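Local atomic coordinates of penaeus monodon metallodensovirus major capsid protein (Penaeus monodon metallodensovirus, PDB entry 6WH7), a protein that builds the icosahedral shell of a shrimp densovirus, sixty copies assembling into the capsid that in the virus would enclose the DNA genome. Residues L303-V308 and S313-L318; A115-R120 and A321-W326; I199-I204 and Y272-P277; P77-V82 and Y171-T176. All blocks are in the same frame, centred on the assembly; numbering follows the deposited sequence.

Contact 1 of 4, residues L303-V308 and S313-L318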
loop_
_atom_site.group_PDB
_atom_site.type_symbol
_atom_site.label_atom_id
_atom_site.label_comp_id
_atom_site.label_asym_id
_atom_site.label_seq_id
_atom_site.Cartn_x
_atom_site.Cartn_y
_atom_site.Cartn_z
ATOM N N LEU A 303 60.798 -22.870 64.140
ATOM C CA LEU A 303 61.565 -24.087 64.336
ATOM C C LEU A 303 63.026 -23.897 63.963
ATOM O O LEU A 303 63.463 -22.833 63.529
ATOM C CB LEU A 303 60.975 -25.235 63.527
ATOM C CG LEU A 303 59.547 -25.557 63.918
ATOM C CD1 LEU A 303 59.052 -26.767 63.204
ATOM C CD2 LEU A 303 59.491 -25.750 65.351
ATOM N N TRP A 304 63.781 -24.972 64.134
ATOM C CA TRP A 304 65.215 -25.008 63.932
ATOM C C TRP A 304 65.572 -25.070 62.452
ATOM O O TRP A 304 64.744 -25.380 61.594
ATOM C CB TRP A 304 65.805 -26.193 64.676
ATOM C CG TRP A 304 65.580 -26.070 66.127
ATOM C CD1 TRP A 304 64.590 -26.648 66.847
ATOM C CD2 TRP A 304 66.334 -25.279 67.041
ATOM N NE1 TRP A 304 64.692 -26.291 68.160
ATOM C CE2 TRP A 304 65.758 -25.446 68.305
ATOM C CE3 TRP A 304 67.450 -24.455 66.915
ATOM C CZ2 TRP A 304 66.255 -24.820 69.434
ATOM C CZ3 TRP A 304 67.938 -23.839 68.033
ATOM C CH2 TRP A 304 67.346 -24.022 69.276
ATOM N N GLU A 305 66.829 -24.747 62.165
ATOM C CA GLU A 305 67.330 -24.774 60.801
ATOM C C GLU A 305 67.273 -26.178 60.220
ATOM O O GLU A 305 67.565 -27.163 60.898
ATOM C CB GLU A 305 68.769 -24.274 60.761
ATOM C CG GLU A 305 68.937 -22.839 61.158
ATOM C CD GLU A 305 69.054 -22.663 62.650
ATOM O OE1 GLU A 305 68.970 -23.665 63.383
ATOM O OE2 GLU A 305 69.228 -21.517 63.092
ATOM N N GLN A 306 66.901 -26.264 58.952
ATOM C CA GLN A 306 66.965 -27.532 58.254
ATOM C C GLN A 306 68.399 -27.867 57.876
ATOM O O GLN A 306 69.276 -27.005 57.826
ATOM C CB GLN A 306 66.096 -27.512 57.005
ATOM C CG GLN A 306 64.640 -27.408 57.300
ATOM C CD GLN A 306 64.167 -28.522 58.186
ATOM O OE1 GLN A 306 64.626 -29.648 58.078
ATOM N NE2 GLN A 306 63.237 -28.214 59.070
ATOM N N GLY A 307 68.628 -29.136 57.615
ATOM C CA GLY A 307 69.928 -29.575 57.184
ATOM C C GLY A 307 70.820 -29.946 58.341
ATOM O O GLY A 307 70.402 -30.069 59.492
ATOM N N VAL A 308 72.096 -30.130 58.008
ATOM C CA VAL A 308 73.081 -30.478 59.015
ATOM C C VAL A 308 73.253 -29.349 60.012
ATOM O O VAL A 308 73.663 -29.585 61.149
ATOM C CB VAL A 308 74.406 -30.845 58.328
ATOM C CG1 VAL A 308 75.454 -31.244 59.339
ATOM C CG2 VAL A 308 74.173 -31.948 57.341
ATOM N N SER A 313 74.522 -32.027 67.602
ATOM C CA SER A 313 75.935 -31.915 67.949
ATOM C C SER A 313 76.590 -30.733 67.254
ATOM O O SER A 313 77.380 -30.007 67.866
ATOM C CB SER A 313 76.673 -33.205 67.604
ATOM O OG SER A 313 76.650 -33.452 66.212
ATOM N N VAL A 314 76.285 -30.524 65.973
ATOM C CA VAL A 314 76.938 -29.463 65.215
ATOM C C VAL A 314 76.173 -28.149 65.226
ATOM O O VAL A 314 76.704 -27.137 64.748
ATOM C CB VAL A 314 77.166 -29.892 63.754
ATOM C CG1 VAL A 314 78.081 -31.097 63.699
ATOM C CG2 VAL A 314 75.863 -30.199 63.109
ATOM N N HIS A 315 74.945 -28.124 65.748
ATOM C CA HIS A 315 74.214 -26.864 65.811
ATOM C C HIS A 315 74.838 -25.909 66.812
ATOM O O HIS A 315 74.744 -24.690 66.641
ATOM C CB HIS A 315 72.749 -27.105 66.164
ATOM C CG HIS A 315 71.912 -25.866 66.148
ATOM N ND1 HIS A 315 71.821 -25.017 67.229
ATOM C CD2 HIS A 315 71.136 -25.327 65.180
ATOM C CE1 HIS A 315 71.021 -24.011 66.928
ATOM N NE2 HIS A 315 70.591 -24.176 65.691
ATOM N N THR A 316 75.462 -26.434 67.863
ATOM C CA THR A 316 76.195 -25.573 68.782
ATOM C C THR A 316 77.247 -24.763 68.041
ATOM O O THR A 316 77.441 -23.576 68.318
ATOM C CB THR A 316 76.842 -26.417 69.877
ATOM O OG1 THR A 316 77.738 -27.359 69.280
ATOM C CG2 THR A 316 75.780 -27.175 70.649
ATOM N N ASN A 317 77.931 -25.395 67.089
ATOM C CA ASN A 317 78.956 -24.725 66.305
ATOM C C ASN A 317 78.353 -23.916 65.165
ATOM O O ASN A 317 78.788 -22.794 64.894
ATOM C CB ASN A 317 79.926 -25.765 65.759
ATOM C CG ASN A 317 80.655 -26.504 66.857
ATOM O OD1 ASN A 317 80.827 -25.986 67.957
ATOM N ND2 ASN A 317 81.064 -27.731 66.572
ATOM N N LEU A 318 77.352 -24.473 64.492
ATOM C CA LEU A 318 76.793 -23.906 63.275
ATOM C C LEU A 318 75.563 -23.049 63.516
ATOM O O LEU A 318 74.929 -22.622 62.548
ATOM C CB LEU A 318 76.459 -25.017 62.287
ATOM C CG LEU A 318 77.563 -25.451 61.329
ATOM C CD1 LEU A 318 78.776 -25.961 62.058
ATOM C CD2 LEU A 318 77.001 -26.541 60.479
#
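A histidine-carboxylate hydrogen bond and an offset edge-to-face aromatic pair meet on one imidazole here, that of H315, which the helix 313-318 extends toward the loop 303-308. H315 NE2 donates to E305 OE1 at 2.9 Å. The acceptor lies practically in the imidazole plane, while NE2 reaches OE1 on its syn side from 32° out of the carboxylate plane; an N-H...O angle of 134° shows the bond to be clearly bent. With CG anti to the backbone N (chi1 -176°), the H315 ring is held out from the helix, and its face receives the edge of W304. The six-membered ring of W304 and the imidazole have centroids 4.9 Å apart and perpendicular planes, and the approach runs through W304 CZ3 and CE3. The loop follows strand 287-302, which by its pairing corresponds to the last strand of the viral jelly roll, so the contact folds the chain leaving that strand back on the next helix. Further along, V308 CG1 packs on V314 CG2 at 3.9 Å. The second carboxylate oxygen, E305 OE2, forms a salt bridge with R352 of a third subunit. W304 NE1 donates to A115 O, and K108 of a second subunit makes a cation-pi contact with the indole.

Contact 2 of 4, residues A115-R120 and A321-W326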
loop_
_atom_site.group_PDB
_atom_site.type_symbol
_atom_site.label_atom_id
_atom_site.label_comp_id
_atom_site.label_asym_id
_atom_site.label_seq_id
_atom_site.Cartn_x
_atom_site.Cartn_y
_atom_site.Cartn_z
ATOM N N ALA A 115 61.716 -25.182 73.684
ATOM C CA ALA A 115 62.380 -26.133 72.807
ATOM C C ALA A 115 62.373 -25.687 71.355
ATOM O O ALA A 115 63.043 -26.307 70.527
ATOM C CB ALA A 115 61.718 -27.507 72.923
ATOM N N CYS A 116 61.614 -24.651 71.031
ATOM C CA CYS A 116 61.648 -24.033 69.722
ATOM C C CYS A 116 62.911 -23.201 69.576
ATOM O O CYS A 116 63.597 -22.893 70.551
ATOM C CB CYS A 116 60.430 -23.144 69.523
ATOM S SG CYS A 116 58.886 -23.989 69.750
ATOM N N LYS A 117 63.237 -22.850 68.335
ATOM C CA LYS A 117 64.330 -21.909 68.153
ATOM C C LYS A 117 63.940 -20.527 68.650
ATOM O O LYS A 117 64.722 -19.861 69.338
ATOM C CB LYS A 117 64.756 -21.838 66.694
ATOM C CG LYS A 117 65.990 -20.997 66.555
ATOM C CD LYS A 117 66.493 -20.895 65.162
ATOM C CE LYS A 117 67.631 -19.917 65.144
ATOM N NZ LYS A 117 68.741 -20.387 66.009
ATOM N N ALA A 118 62.731 -20.090 68.324
ATOM C CA ALA A 118 62.252 -18.766 68.666
ATOM C C ALA A 118 60.778 -18.840 69.008
ATOM O O ALA A 118 60.060 -19.720 68.534
ATOM C CB ALA A 118 62.449 -17.792 67.516
ATOM N N HIS A 119 60.333 -17.902 69.836
ATOM C CA HIS A 119 58.926 -17.778 70.168
ATOM C C HIS A 119 58.619 -16.311 70.386
ATOM O O HIS A 119 59.499 -15.521 70.721
ATOM C CB HIS A 119 58.552 -18.591 71.408
ATOM C CG HIS A 119 59.271 -18.165 72.643
ATOM N ND1 HIS A 119 58.871 -17.094 73.404
ATOM C CD2 HIS A 119 60.382 -18.653 73.236
ATOM C CE1 HIS A 119 59.696 -16.950 74.423
ATOM N NE2 HIS A 119 60.623 -17.884 74.344
ATOM N N ARG A 120 57.362 -15.951 70.169
ATOM C CA ARG A 120 57.007 -14.570 70.254
ATOM C C ARG A 120 55.604 -14.434 70.824
ATOM O O ARG A 120 54.719 -15.210 70.449
ATOM C CB ARG A 120 57.121 -13.964 68.856
ATOM C CG ARG A 120 56.790 -12.543 68.752
ATOM C CD ARG A 120 57.201 -12.017 67.415
ATOM N NE ARG A 120 56.557 -12.662 66.290
ATOM C CZ ARG A 120 56.955 -12.489 65.040
ATOM N NH1 ARG A 120 57.976 -11.693 64.789
ATOM N NH2 ARG A 120 56.330 -13.097 64.048
ATOM N N ALA A 321 75.145 -16.759 63.761
ATOM C CA ALA A 321 75.423 -15.613 64.605
ATOM C C ALA A 321 74.440 -14.483 64.372
ATOM O O ALA A 321 74.282 -13.631 65.250
ATOM C CB ALA A 321 76.845 -15.114 64.379
ATOM N N ASN A 322 73.760 -14.467 63.234
ATOM C CA ASN A 322 72.790 -13.423 62.952
ATOM C C ASN A 322 71.437 -13.713 63.564
ATOM O O ASN A 322 70.477 -12.998 63.271
ATOM C CB ASN A 322 72.661 -13.186 61.448
ATOM C CG ASN A 322 72.111 -14.372 60.709
ATOM O OD1 ASN A 322 72.004 -15.459 61.252
ATOM N ND2 ASN A 322 71.786 -14.173 59.443
ATOM N N ASP A 323 71.325 -14.777 64.361
ATOM C CA ASP A 323 70.187 -14.896 65.261
ATOM C C ASP A 323 70.034 -13.650 66.108
ATOM O O ASP A 323 68.913 -13.255 66.436
ATOM C CB ASP A 323 70.343 -16.115 66.163
ATOM C CG ASP A 323 70.163 -17.407 65.424
ATOM O OD1 ASP A 323 69.655 -17.382 64.287
ATOM O OD2 ASP A 323 70.517 -18.457 65.987
ATOM N N SER A 324 71.145 -13.003 66.455
ATOM C CA SER A 324 71.094 -11.749 67.188
ATOM C C SER A 324 70.329 -10.671 66.444
ATOM O O SER A 324 69.983 -9.653 67.046
ATOM C CB SER A 324 72.505 -11.260 67.474
ATOM O OG SER A 324 73.187 -10.979 66.270
ATOM N N LEU A 325 70.061 -10.863 65.158
ATOM C CA LEU A 325 69.260 -9.907 64.412
ATOM C C LEU A 325 67.774 -10.089 64.667
ATOM O O LEU A 325 67.037 -9.107 64.732
ATOM C CB LEU A 325 69.564 -10.026 62.923
ATOM C CG LEU A 325 70.632 -9.117 62.322
ATOM C CD1 LEU A 325 71.915 -9.262 63.051
ATOM C CD2 LEU A 325 70.840 -9.492 60.878
ATOM N N TRP A 326 67.283 -11.320 64.694
ATOM C CA TRP A 326 65.877 -11.538 64.982
ATOM C C TRP A 326 65.567 -12.173 66.336
ATOM O O TRP A 326 64.391 -12.241 66.697
ATOM C CB TRP A 326 65.263 -12.351 63.838
ATOM C CG TRP A 326 65.885 -13.660 63.643
ATOM C CD1 TRP A 326 67.103 -13.915 63.116
ATOM C CD2 TRP A 326 65.282 -14.920 63.893
ATOM N NE1 TRP A 326 67.324 -15.262 63.073
ATOM C CE2 TRP A 326 66.211 -15.903 63.540
ATOM C CE3 TRP A 326 64.043 -15.314 64.395
ATOM C CZ2 TRP A 326 65.947 -17.249 63.677
ATOM C CZ3 TRP A 326 63.785 -16.641 64.529
ATOM C CH2 TRP A 326 64.728 -17.599 64.176
#
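A classic beta bulge, in which K117 and A118 both face R302, presents two neighbouring side chains of segment 115-120 to D323 and W326 of segment 321-326. K117 supplies the polar half. Its NZ forms a salt bridge and hydrogen bond with D323 OD2, modelled at 2.6 Å, and approaches from above the carboxylate plane, 43° out of it. In the lysine, CG is anti to the backbone N (chi1 -173°) and the chain stays extended as far as CE; the turn at its last torsion, chi4 61°, swings NZ onto the aspartate, while the lysine and indole side chains cross at about a right angle. There CE lies 3.5 Å from W326 CZ2, and K117 CD is 3.9 Å from W326 CH2. A118 provides the apolar half: its CB sits 3.5 Å from W326 CZ3, so the six-membered ring touches both bulge residues, each meeting it obliquely. D323 and W326 stand one turn apart on the short, weakly bonded helix, and all four contacting residues are buried.

The ammonium group of K117 also forms a salt bridge with E305, so two acidic residues share one buried lysine and are probably stabilised as carboxylates by it. On the indole, W229 adds an edge-to-face ring contact, and R352 of a third subunit packs against both K117 and W326. The backbone of A118 pairs with R302, placing the bulge where strand 118-135 joins strand 287-302, two adjoining strands of the sheet that matches BIDG in the jelly-roll barrel typical of parvovirus capsid proteins.

Contact 3 of 4, residues I199-I204 and Y272-P277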
loop_
_atom_site.group_PDB
_atom_site.type_symbol
_atom_site.label_atom_id
_atom_site.label_comp_id
_atom_site.label_asym_id
_atom_site.label_seq_id
_atom_site.Cartn_x
_atom_site.Cartn_y
_atom_site.Cartn_z
ATOM N N ILE A 199 42.827 9.445 96.941
ATOM C CA ILE A 199 42.193 9.427 95.635
ATOM C C ILE A 199 41.190 8.285 95.578
ATOM O O ILE A 199 41.449 7.182 96.071
ATOM C CB ILE A 199 43.256 9.266 94.535
ATOM C CG1 ILE A 199 44.392 10.279 94.683
ATOM C CG2 ILE A 199 42.630 9.399 93.179
ATOM C CD1 ILE A 199 43.994 11.701 94.523
ATOM N N ILE A 200 40.031 8.540 94.981
ATOM C CA ILE A 200 39.108 7.488 94.581
ATOM C C ILE A 200 39.511 7.037 93.177
ATOM O O ILE A 200 39.492 7.864 92.254
ATOM C CB ILE A 200 37.652 7.962 94.604
ATOM C CG1 ILE A 200 37.248 8.389 96.012
ATOM C CG2 ILE A 200 36.736 6.875 94.116
ATOM C CD1 ILE A 200 37.321 7.290 97.015
ATOM N N PRO A 201 39.881 5.772 92.982
ATOM C CA PRO A 201 40.492 5.382 91.702
ATOM C C PRO A 201 39.622 5.658 90.493
ATOM O O PRO A 201 40.123 6.137 89.472
ATOM C CB PRO A 201 40.738 3.884 91.895
ATOM C CG PRO A 201 40.875 3.723 93.353
ATOM C CD PRO A 201 39.891 4.669 93.948
ATOM N N SER A 202 38.326 5.376 90.585
ATOM C CA SER A 202 37.427 5.570 89.456
ATOM C C SER A 202 37.381 7.014 88.976
ATOM O O SER A 202 37.055 7.255 87.812
ATOM C CB SER A 202 36.025 5.115 89.843
ATOM O OG SER A 202 35.098 5.384 88.811
ATOM N N THR A 203 37.690 7.977 89.838
ATOM C CA THR A 203 37.504 9.373 89.471
ATOM C C THR A 203 38.630 9.902 88.597
ATOM O O THR A 203 38.398 10.778 87.762
ATOM C CB THR A 203 37.372 10.229 90.725
ATOM O OG1 THR A 203 38.555 10.098 91.517
ATOM C CG2 THR A 203 36.182 9.775 91.539
ATOM N N ILE A 204 39.854 9.421 88.797
ATOM C CA ILE A 204 40.971 9.888 87.988
ATOM C C ILE A 204 41.077 9.125 86.674
ATOM O O ILE A 204 41.445 9.700 85.645
ATOM C CB ILE A 204 42.266 9.812 88.805
ATOM C CG1 ILE A 204 42.528 8.386 89.272
ATOM C CG2 ILE A 204 42.155 10.729 89.983
ATOM C CD1 ILE A 204 43.878 8.200 89.894
ATOM N N TYR A 272 42.502 -1.814 86.538
ATOM C CA TYR A 272 42.273 -1.624 87.955
ATOM C C TYR A 272 40.849 -2.025 88.272
ATOM O O TYR A 272 39.931 -1.726 87.508
ATOM C CB TYR A 272 42.500 -0.167 88.335
ATOM C CG TYR A 272 43.905 0.314 88.111
ATOM C CD1 TYR A 272 44.969 -0.237 88.796
ATOM C CD2 TYR A 272 44.174 1.256 87.144
ATOM C CE1 TYR A 272 46.245 0.199 88.576
ATOM C CE2 TYR A 272 45.442 1.686 86.912
ATOM C CZ TYR A 272 46.473 1.156 87.628
ATOM O OH TYR A 272 47.744 1.598 87.383
ATOM N N LEU A 273 40.672 -2.708 89.390
ATOM C CA LEU A 273 39.354 -3.029 89.902
ATOM C C LEU A 273 39.121 -2.250 91.181
ATOM O O LEU A 273 40.027 -2.097 92.002
ATOM C CB LEU A 273 39.198 -4.525 90.147
ATOM C CG LEU A 273 39.226 -5.327 88.856
ATOM C CD1 LEU A 273 39.166 -6.798 89.134
ATOM C CD2 LEU A 273 38.089 -4.910 87.967
ATOM N N SER A 274 37.903 -1.754 91.342
ATOM C CA SER A 274 37.594 -0.867 92.447
ATOM C C SER A 274 36.109 -0.967 92.730
ATOM O O SER A 274 35.330 -1.417 91.891
ATOM C CB SER A 274 37.999 0.571 92.121
ATOM O OG SER A 274 37.716 1.441 93.193
ATOM N N PHE A 275 35.729 -0.551 93.927
ATOM C CA PHE A 275 34.318 -0.509 94.237
ATOM C C PHE A 275 33.893 0.920 94.519
ATOM O O PHE A 275 34.698 1.729 94.984
ATOM C CB PHE A 275 33.976 -1.390 95.441
ATOM C CG PHE A 275 34.211 -2.838 95.205
ATOM C CD1 PHE A 275 33.297 -3.594 94.510
ATOM C CD2 PHE A 275 35.344 -3.450 95.685
ATOM C CE1 PHE A 275 33.514 -4.919 94.291
ATOM C CE2 PHE A 275 35.559 -4.780 95.467
ATOM C CZ PHE A 275 34.645 -5.513 94.771
ATOM N N PRO A 276 32.644 1.265 94.236
ATOM C CA PRO A 276 32.171 2.605 94.521
ATOM C C PRO A 276 32.095 2.841 96.015
ATOM O O PRO A 276 31.742 1.932 96.777
ATOM C CB PRO A 276 30.778 2.623 93.883
ATOM C CG PRO A 276 30.361 1.222 93.907
ATOM C CD PRO A 276 31.594 0.440 93.627
ATOM N N PRO A 277 32.453 4.035 96.479
ATOM C CA PRO A 277 32.264 4.352 97.895
ATOM C C PRO A 277 30.785 4.463 98.220
ATOM O O PRO A 277 30.048 5.215 97.581
ATOM C CB PRO A 277 32.977 5.695 98.049
ATOM C CG PRO A 277 32.927 6.288 96.710
ATOM C CD PRO A 277 33.026 5.165 95.740
#
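I200 O accepts from two donors of one residue, T203 N and T203 OG1, at the first turn of the weakly bonded helix 201-204, while the I200 side chain faces P277. The backbone bond T203 N to I200 O measures 3.0 Å, and on it rests the turn that carries I200 and P201 toward segment 272-277. The hydroxyl is an additional, less certain bond: it is placed in the carbonyl plane, on a lone pair, with a C=O...donor angle of 144°, but it is modelled too short for its details to be trusted.

Across the contact the packing is van der Waals only, with no hydrogen bond between the segments. The methyl I200 CG2 meets the ring carbon P277 CD at 4.4 Å. P201 sets its ring against S274, with CG 3.9 Å from S274 OG and CD and CB only slightly farther, so the hydroxyl oxygen faces a row of ring carbons. S274 brings OG there by holding it anti to the backbone N, chi1 -179°. The alpha carbons of P201 and S274 are 6.9 Å apart, the nearer of the two backbone approaches.

F69 of a fourth subunit packs on both I200 and P277, so the apolar pair continues into a subunit interface. Within the chain, P201 also rests on M80. The arrangement is that of a short helix laid on one face of a jelly-roll sheet: strand 270-274 runs between strands 79-83 and 157-162, the order expected of the CHEF sheet in viral capsid barrels.

Contact 4 of 4, residues P77-V82 and Y171-T176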
loop_
_atom_site.group_PDB
_atom_site.type_symbol
_atom_site.label_atom_id
_atom_site.label_comp_id
_atom_site.label_asym_id
_atom_site.label_seq_id
_atom_site.Cartn_x
_atom_site.Cartn_y
_atom_site.Cartn_z
ATOM N N PRO A 77 37.023 1.750 99.232
ATOM C CA PRO A 77 36.891 2.553 98.009
ATOM C C PRO A 77 38.134 3.337 97.645
ATOM O O PRO A 77 38.242 3.789 96.500
ATOM C CB PRO A 77 35.723 3.485 98.333
ATOM C CG PRO A 77 35.725 3.571 99.798
ATOM C CD PRO A 77 36.067 2.196 100.258
ATOM N N THR A 78 39.064 3.532 98.575
ATOM C CA THR A 78 40.296 4.239 98.255
ATOM C C THR A 78 41.297 3.326 97.561
ATOM O O THR A 78 41.971 3.741 96.614
ATOM C CB THR A 78 40.898 4.822 99.530
ATOM O OG1 THR A 78 39.970 5.742 100.109
ATOM C CG2 THR A 78 42.185 5.546 99.230
ATOM N N GLU A 79 41.412 2.092 98.024
ATOM C CA GLU A 79 42.314 1.116 97.443
ATOM C C GLU A 79 41.695 0.460 96.211
ATOM O O GLU A 79 40.477 0.428 96.038
ATOM C CB GLU A 79 42.692 0.084 98.501
ATOM C CG GLU A 79 41.513 -0.639 99.074
ATOM C CD GLU A 79 41.858 -1.463 100.294
ATOM O OE1 GLU A 79 43.052 -1.686 100.547
ATOM O OE2 GLU A 79 40.932 -1.908 100.999
ATOM N N MET A 80 42.559 -0.048 95.336
ATOM C CA MET A 80 42.131 -0.664 94.089
ATOM C C MET A 80 42.901 -1.958 93.877
ATOM O O MET A 80 43.999 -2.140 94.398
ATOM C CB MET A 80 42.369 0.264 92.900
ATOM C CG MET A 80 43.822 0.345 92.519
ATOM S SD MET A 80 44.253 1.741 91.500
ATOM C CE MET A 80 44.651 2.902 92.779
ATOM N N ILE A 81 42.312 -2.860 93.104
ATOM C CA ILE A 81 42.994 -4.070 92.661
ATOM C C ILE A 81 43.764 -3.752 91.396
ATOM O O ILE A 81 43.220 -3.174 90.453
ATOM C CB ILE A 81 42.001 -5.216 92.417
ATOM C CG1 ILE A 81 41.342 -5.643 93.715
ATOM C CG2 ILE A 81 42.705 -6.397 91.801
ATOM C CD1 ILE A 81 42.307 -6.210 94.685
ATOM N N VAL A 82 45.030 -4.133 91.370
ATOM C CA VAL A 82 45.904 -3.892 90.234
ATOM C C VAL A 82 45.919 -5.154 89.392
ATOM O O VAL A 82 46.345 -6.212 89.864
ATOM C CB VAL A 82 47.316 -3.515 90.696
ATOM C CG1 VAL A 82 48.212 -3.275 89.513
ATOM C CG2 VAL A 82 47.255 -2.307 91.590
ATOM N N TYR A 171 52.464 0.637 93.691
ATOM C CA TYR A 171 53.065 -0.079 94.795
ATOM C C TYR A 171 51.997 -0.750 95.642
ATOM O O TYR A 171 50.854 -0.288 95.688
ATOM C CB TYR A 171 53.870 0.866 95.689
ATOM C CG TYR A 171 55.059 1.490 95.024
ATOM C CD1 TYR A 171 56.296 0.882 95.070
ATOM C CD2 TYR A 171 54.944 2.687 94.345
ATOM C CE1 TYR A 171 57.383 1.450 94.470
ATOM C CE2 TYR A 171 56.024 3.261 93.738
ATOM C CZ TYR A 171 57.242 2.640 93.804
ATOM O OH TYR A 171 58.332 3.214 93.200
ATOM N N PRO A 172 52.326 -1.841 96.321
ATOM C CA PRO A 172 51.383 -2.420 97.274
ATOM C C PRO A 172 51.168 -1.509 98.469
ATOM O O PRO A 172 51.944 -0.593 98.741
ATOM C CB PRO A 172 52.057 -3.732 97.682
ATOM C CG PRO A 172 53.476 -3.523 97.411
ATOM C CD PRO A 172 53.543 -2.657 96.202
ATOM N N LYS A 173 50.091 -1.785 99.195
ATOM C CA LYS A 173 49.820 -1.060 100.421
ATOM C C LYS A 173 50.901 -1.349 101.450
ATOM O O LYS A 173 51.665 -2.304 101.330
ATOM C CB LYS A 173 48.470 -1.442 100.997
ATOM C CG LYS A 173 47.295 -0.968 100.219
ATOM C CD LYS A 173 46.086 -1.681 100.738
ATOM C CE LYS A 173 45.900 -1.409 102.216
ATOM N NZ LYS A 173 44.744 -2.152 102.772
ATOM N N THR A 174 50.965 -0.491 102.466
ATOM C CA THR A 174 52.090 -0.503 103.394
ATOM C C THR A 174 52.309 -1.885 104.002
ATOM O O THR A 174 53.394 -2.465 103.885
ATOM C CB THR A 174 51.861 0.544 104.481
ATOM O OG1 THR A 174 50.626 0.266 105.149
ATOM C CG2 THR A 174 51.787 1.919 103.861
ATOM N N ASP A 175 51.289 -2.434 104.652
ATOM C CA ASP A 175 51.422 -3.769 105.218
ATOM C C ASP A 175 51.203 -4.862 104.186
ATOM O O ASP A 175 51.607 -6.005 104.416
ATOM C CB ASP A 175 50.447 -3.948 106.378
ATOM C CG ASP A 175 50.833 -3.129 107.590
ATOM O OD1 ASP A 175 51.995 -2.680 107.658
ATOM O OD2 ASP A 175 49.973 -2.930 108.473
ATOM N N THR A 176 50.573 -4.537 103.065
ATOM C CA THR A 176 50.324 -5.500 102.009
ATOM C C THR A 176 51.601 -5.770 101.227
ATOM O O THR A 176 52.483 -4.917 101.122
ATOM C CB THR A 176 49.232 -4.975 101.075
ATOM O OG1 THR A 176 48.022 -4.790 101.815
ATOM C CG2 THR A 176 48.968 -5.931 99.931
#
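E79 and K173 meet through one salt bridge, the sole residue pair in contact between segments 77-82 and 171-176. K173 NZ donates to E79 OE1 at 2.8 Å, on the syn side of the carboxylate and 19° out of its plane, a near-planar approach. The bend of the lysine at chi3 (59°) brings the methylenes CD and CE near the same oxygen. E79 instead runs straight beyond CG; its first torsion places CG between the backbone N and the carbonyl carbon, and the carboxylate reaches out from the strand. Strand 79-83 belongs to the jelly-roll sheet that matches CHEF, extended beyond 79-83 by 189-191; its backbone pairs with strand 270-274 on one flank and with 189-191 on the other, so the bridge ties this sheet to the irregular chain at 171-176. In the second shell, T76 N positions E79 by donating a hydrogen bond to the other carboxylate oxygen, OE2, which restrains rotation of the group, and V189 backs K173. T176 rests on V189 as well, and in neighbouring packing V82 touches V170 and W178 of strand 169-179.

Overall arrangement
The four contacts form two pairs on opposite sides of the chain's centre. Contacts 1 and 2 have centres 13 Å apart and touch, lying beside the end of strand 287-302 and involving the consecutive helices 312-318 and 323-326. Contacts 3 and 4, centres 12 Å apart, both reach one sheet, in which strands 270-274 and 79-83 are neighbours. Between the pairs the centres are about 39 to 54 Å apart, with no contact. Along the chain, contact 4 closes before contact 3 opens; contact 2 spans contacts 1 and 3, and its segments alternate with those of contact 4. Contacts 1, 2 and 3 reach other subunits, so both sides of the subunit take part in subunit interfaces.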